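Local structure of tRNA-splicing endonuclease (Sulfolobus tokodaii, 2CV8) at residues G53-K58 / S92-L97; D96-E99 / V103-S106. The protein is a tRNA-intron endonuclease that probably cuts precursor tRNA at both splice sites, releasing the intron and leaving 2',3'-cyclic phosphate and 5'-hydroxyl ends. One frame throughout, in Å; residues are numbered along the deposited sequence.

Contact 1 of 2, residues G53-K58 / S92-L97; sequences GVYLVK and SVYEDL
A helix of the N-terminal domain packs here on a helix of the catalytic C-terminal domain of the archaeal tRNA-intron endonuclease: helix 50-58 supplies Y55 and K58, helix 87-99 supplies Y94 and E95. The two segments run at 45° to each other with axes 10.5 Å apart. Y55 and Y94 form an offset edge-to-face pair, ring centroids 5.6 Å apart and planes at 73°. Y94 presents an edge, its CE2 lying 3.7 Å from CB of Y55 and about as close to CG, while the face belongs to Y55. Y27, from a loop, touches both rings. Y55 also meets the aliphatic part of E95, with CE1 4.0 Å from CG of E95; the phenol OH reaches beyond this segment to hydrogen-bond E99, one turn beyond E95 on helix 87-99. E95 leaves its backbone with CG anti to N (chi1 -179°) and stays extended, which carries the carboxylate past the Y55 ring toward K58. K58, exposed and bent only at its last torsion, crosses it at about a right angle, and its NZ stands 3.6 Å from OE2 of E95 in a salt bridge.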
loop_
_atom_site.group_PDB
_atom_site.type_symbol
_atom_site.label_atom_id
_atom_site.label_comp_id
_atom_site.label_asym_id
_atom_site.label_seq_id
_atom_site.Cartn_x
_atom_site.Cartn_y
_atom_site.Cartn_z
ATOM N N GLY B 53 16.485 1.110 22.365
ATOM C CA GLY B 53 17.520 1.730 23.169
ATOM C C GLY B 53 17.786 3.183 22.809
ATOM O O GLY B 53 17.912 4.040 23.688
ATOM N N VAL B 54 17.882 3.461 21.513
ATOM C CA VAL B 54 18.137 4.812 21.051
ATOM C C VAL B 54 16.981 5.713 21.485
ATOM O O VAL B 54 17.195 6.858 21.885
ATOM C CB VAL B 54 18.322 4.848 19.494
ATOM C CG1 VAL B 54 18.432 6.289 18.996
ATOM C CG2 VAL B 54 19.586 4.086 19.108
ATOM N N TYR B 55 15.757 5.193 21.424
ATOM C CA TYR B 55 14.594 5.976 21.834
ATOM C C TYR B 55 14.681 6.316 23.320
ATOM O O TYR B 55 14.606 7.492 23.700
ATOM C CB TYR B 55 13.293 5.210 21.574
ATOM C CG TYR B 55 12.059 6.008 21.943
ATOM C CD1 TYR B 55 11.795 7.231 21.328
ATOM C CD2 TYR B 55 11.182 5.568 22.934
ATOM C CE1 TYR B 55 10.695 8.000 21.690
ATOM C CE2 TYR B 55 10.075 6.333 23.308
ATOM C CZ TYR B 55 9.844 7.550 22.676
ATOM O OH TYR B 55 8.772 8.328 23.028
ATOM N N LEU B 56 14.843 5.282 24.151
ATOM C CA LEU B 56 14.939 5.462 25.596
ATOM C C LEU B 56 16.068 6.408 26.004
ATOM O O LEU B 56 15.914 7.214 26.931
ATOM C CB LEU B 56 15.118 4.110 26.284
ATOM C CG LEU B 56 13.897 3.192 26.171
ATOM C CD1 LEU B 56 14.177 1.875 26.891
ATOM C CD2 LEU B 56 12.670 3.884 26.763
ATOM N N VAL B 57 17.203 6.308 25.326
ATOM C CA VAL B 57 18.311 7.196 25.632
ATOM C C VAL B 57 17.853 8.631 25.379
ATOM O O VAL B 57 17.987 9.500 26.240
ATOM C CB VAL B 57 19.532 6.899 24.748
ATOM C CG1 VAL B 57 20.477 8.091 24.760
ATOM C CG2 VAL B 57 20.240 5.638 25.244
ATOM N N LYS B 58 17.305 8.868 24.192
ATOM C CA LYS B 58 16.823 10.187 23.819
ATOM C C LYS B 58 15.779 10.678 24.815
ATOM O O LYS B 58 15.647 11.879 25.042
ATOM C CB LYS B 58 16.214 10.140 22.418
ATOM C CG LYS B 58 15.663 11.460 21.911
ATOM C CD LYS B 58 14.688 11.204 20.769
ATOM C CE LYS B 58 14.045 12.485 20.254
ATOM N NZ LYS B 58 14.986 13.307 19.447
ATOM N N SER B 92 12.359 6.376 12.694
ATOM C CA SER B 92 11.454 7.497 12.479
ATOM C C SER B 92 10.019 7.118 12.802
ATOM O O SER B 92 9.317 7.880 13.472
ATOM C CB SER B 92 11.552 8.005 11.036
ATOM O OG SER B 92 12.815 8.615 10.811
ATOM N N VAL B 93 9.581 5.946 12.341
ATOM C CA VAL B 93 8.217 5.514 12.631
ATOM C C VAL B 93 8.118 5.065 14.093
ATOM O O VAL B 93 7.139 5.378 14.778
ATOM C CB VAL B 93 7.746 4.336 11.722
ATOM C CG1 VAL B 93 6.283 4.003 12.021
ATOM C CG2 VAL B 93 7.884 4.695 10.257
ATOM N N TYR B 94 9.123 4.340 14.577
ATOM C CA TYR B 94 9.083 3.890 15.963
ATOM C C TYR B 94 8.862 5.076 16.880
ATOM O O TYR B 94 7.913 5.104 17.672
ATOM C CB TYR B 94 10.387 3.221 16.384
ATOM C CG TYR B 94 10.316 2.701 17.805
ATOM C CD1 TYR B 94 9.782 1.452 18.084
ATOM C CD2 TYR B 94 10.723 3.487 18.867
ATOM C CE1 TYR B 94 9.654 0.999 19.385
ATOM C CE2 TYR B 94 10.593 3.052 20.179
ATOM C CZ TYR B 94 10.055 1.807 20.433
ATOM O OH TYR B 94 9.879 1.404 21.731
ATOM N N GLU B 95 9.761 6.049 16.761
ATOM C CA GLU B 95 9.732 7.260 17.567
ATOM C C GLU B 95 8.419 8.027 17.445
ATOM O O GLU B 95 7.782 8.340 18.451
ATOM C CB GLU B 95 10.887 8.165 17.160
ATOM C CG GLU B 95 10.977 9.437 17.954
ATOM C CD GLU B 95 12.011 10.371 17.382
ATOM O OE1 GLU B 95 11.826 10.803 16.219
ATOM O OE2 GLU B 95 13.003 10.667 18.089
ATOM N N ASP B 96 8.030 8.334 16.210
ATOM C CA ASP B 96 6.808 9.078 15.945
ATOM C C ASP B 96 5.611 8.400 16.585
ATOM O O ASP B 96 4.801 9.043 17.251
ATOM C CB ASP B 96 6.599 9.199 14.436
ATOM C CG ASP B 96 5.370 10.037 14.062
ATOM O OD1 ASP B 96 4.319 9.450 13.715
ATOM O OD2 ASP B 96 5.462 11.284 14.103
ATOM N N LEU B 97 5.502 7.095 16.391
ATOM C CA LEU B 97 4.393 6.368 16.960
ATOM C C LEU B 97 4.495 6.316 18.469
ATOM O O LEU B 97 3.499 6.471 19.181
ATOM C CB LEU B 97 4.337 4.956 16.387
ATOM C CG LEU B 97 3.830 4.877 14.944
ATOM C CD1 LEU B 97 3.612 3.424 14.551
ATOM C CD2 LEU B 97 2.525 5.649 14.818
#

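Contact 2 of 2, residues D96-E99 / V103-S106; sequences DLRE and VVRS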
loop_
_atom_site.group_PDB
_atom_site.type_symbol
_atom_site.label_atom_id
_atom_site.label_comp_id
_atom_site.label_asym_id
_atom_site.label_seq_id
_atom_site.Cartn_x
_atom_site.Cartn_y
_atom_site.Cartn_z
ATOM N N ASP B 96 8.030 8.334 16.210
ATOM C CA ASP B 96 6.808 9.078 15.945
ATOM C C ASP B 96 5.611 8.400 16.585
ATOM O O ASP B 96 4.801 9.043 17.251
ATOM C CB ASP B 96 6.599 9.199 14.436
ATOM C CG ASP B 96 5.370 10.037 14.062
ATOM O OD1 ASP B 96 4.319 9.450 13.715
ATOM O OD2 ASP B 96 5.462 11.284 14.103
ATOM N N LEU B 97 5.502 7.095 16.391
ATOM C CA LEU B 97 4.393 6.368 16.960
ATOM C C LEU B 97 4.495 6.316 18.469
ATOM O O LEU B 97 3.499 6.471 19.181
ATOM C CB LEU B 97 4.337 4.956 16.387
ATOM C CG LEU B 97 3.830 4.877 14.944
ATOM C CD1 LEU B 97 3.612 3.424 14.551
ATOM C CD2 LEU B 97 2.525 5.649 14.818
ATOM N N ARG B 98 5.705 6.105 18.960
ATOM C CA ARG B 98 5.910 6.028 20.393
ATOM C C ARG B 98 5.608 7.398 21.018
ATOM O O ARG B 98 4.938 7.500 22.046
ATOM C CB ARG B 98 7.351 5.617 20.676
ATOM C CG ARG B 98 7.519 4.886 21.967
ATOM C CD ARG B 98 7.105 3.433 21.848
ATOM N NE ARG B 98 6.723 2.907 23.155
ATOM C CZ ARG B 98 6.737 1.623 23.496
ATOM N NH1 ARG B 98 7.123 0.697 22.640
ATOM N NH2 ARG B 98 6.353 1.265 24.704
ATOM N N GLU B 99 6.088 8.451 20.365
ATOM C CA GLU B 99 5.889 9.812 20.841
ATOM C C GLU B 99 4.412 10.176 20.880
ATOM O O GLU B 99 3.994 11.028 21.663
ATOM C CB GLU B 99 6.649 10.792 19.948
ATOM C CG GLU B 99 7.039 12.079 20.654
ATOM C CD GLU B 99 8.026 11.859 21.790
ATOM O OE1 GLU B 99 8.306 12.820 22.534
ATOM O OE2 GLU B 99 8.529 10.730 21.940
ATOM N N VAL B 103 1.941 1.929 21.999
ATOM C CA VAL B 103 2.917 0.996 22.527
ATOM C C VAL B 103 3.346 0.250 21.261
ATOM O O VAL B 103 2.539 -0.401 20.602
ATOM C CB VAL B 103 2.277 0.038 23.553
ATOM C CG1 VAL B 103 3.285 -0.979 24.054
ATOM C CG2 VAL B 103 1.774 0.842 24.720
ATOM N N VAL B 104 4.615 0.382 20.911
ATOM C CA VAL B 104 5.162 -0.224 19.708
ATOM C C VAL B 104 6.011 -1.462 19.959
ATOM O O VAL B 104 7.010 -1.410 20.666
ATOM C CB VAL B 104 6.021 0.807 18.956
ATOM C CG1 VAL B 104 6.514 0.232 17.631
ATOM C CG2 VAL B 104 5.216 2.075 18.755
ATOM N N ARG B 105 5.613 -2.572 19.356
ATOM C CA ARG B 105 6.342 -3.821 19.500
ATOM C C ARG B 105 6.798 -4.280 18.126
ATOM O O ARG B 105 6.449 -3.681 17.109
ATOM C CB ARG B 105 5.438 -4.902 20.097
ATOM C CG ARG B 105 4.862 -4.588 21.469
ATOM C CD ARG B 105 5.475 -5.474 22.538
ATOM N NE ARG B 105 6.602 -4.827 23.203
ATOM C CZ ARG B 105 7.611 -5.478 23.778
ATOM N NH1 ARG B 105 7.648 -6.805 23.765
ATOM N NH2 ARG B 105 8.579 -4.799 24.380
ATOM N N SER B 106 7.578 -5.354 18.103
ATOM C CA SER B 106 8.058 -5.918 16.853
ATOM C C SER B 106 6.834 -6.437 16.133
ATOM O O SER B 106 5.898 -6.903 16.772
ATOM C CB SER B 106 9.011 -7.079 17.133
ATOM O OG SER B 106 9.509 -7.641 15.933
#
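R98 and V104 lie alongside each other with their side chains running in opposite directions, one from the helix 87-99 and the other from strand 103-106. The methylene CD of R98 rests 3.9 Å from CG2 of V104, and further out NH1 comes to 3.8 Å from CB of the same valine. The arginine leaves the helix with CG anti to N and then turns at chi2 (79°), a bend that lays the guanidinium over the start of the strand. One face of that flat group looks onto the backbone: CA of V103 sits 4.0 Å from CZ, above the centre of the plane. NH2 also reaches the V103 side chain, 3.9 Å from CG1, although the CB of that valine points away from the helix. NH1 is near the carbonyl O of V104 as well, but the angle is poor for a hydrogen bond. The cation has an aromatic partner in Y27, with which it makes a cation-pi interaction.

This is a helix-loop-strand connection of the catalytic domain, three residues joining helix 87-99 to an outermost strand of its mixed sheet within the chain. V103 is paired through its backbone with Y117, a predicted active-site residue on the antiparallel strand 114-117, and R105 is paired in the same way with A115.

One residue earlier on the helix, L97 adds an apolar contact, its CB 3.8 Å from CG2 of V104. That one methyl is therefore shared between the leucine and the R98 methylene, and the V104 side chain directs its CB toward the helix to meet them. L97 packs further against V116 and Y172, and against M180 of the second subunit.

Contacts 1 and 2 follow each other along helix 87-99, the element they share: segment 92-97 receives helix 50-58, and segment 96-99 packs against strand 103-106. D96 and L97 belong to both, and the centres are 8 Å apart. In chain order the N-terminal helix 50-58 comes first, then helix 87-99, then the strand, an outermost one of the catalytic sheet in this chain. The two contacts also touch directly, CD1 of Y94 lying 3.5 Å from CG1 of V104. Helix 87-99 is thus packed between the N-terminal domain and the catalytic sheet, whose adjoining strand carries the predicted active-site residue Y117.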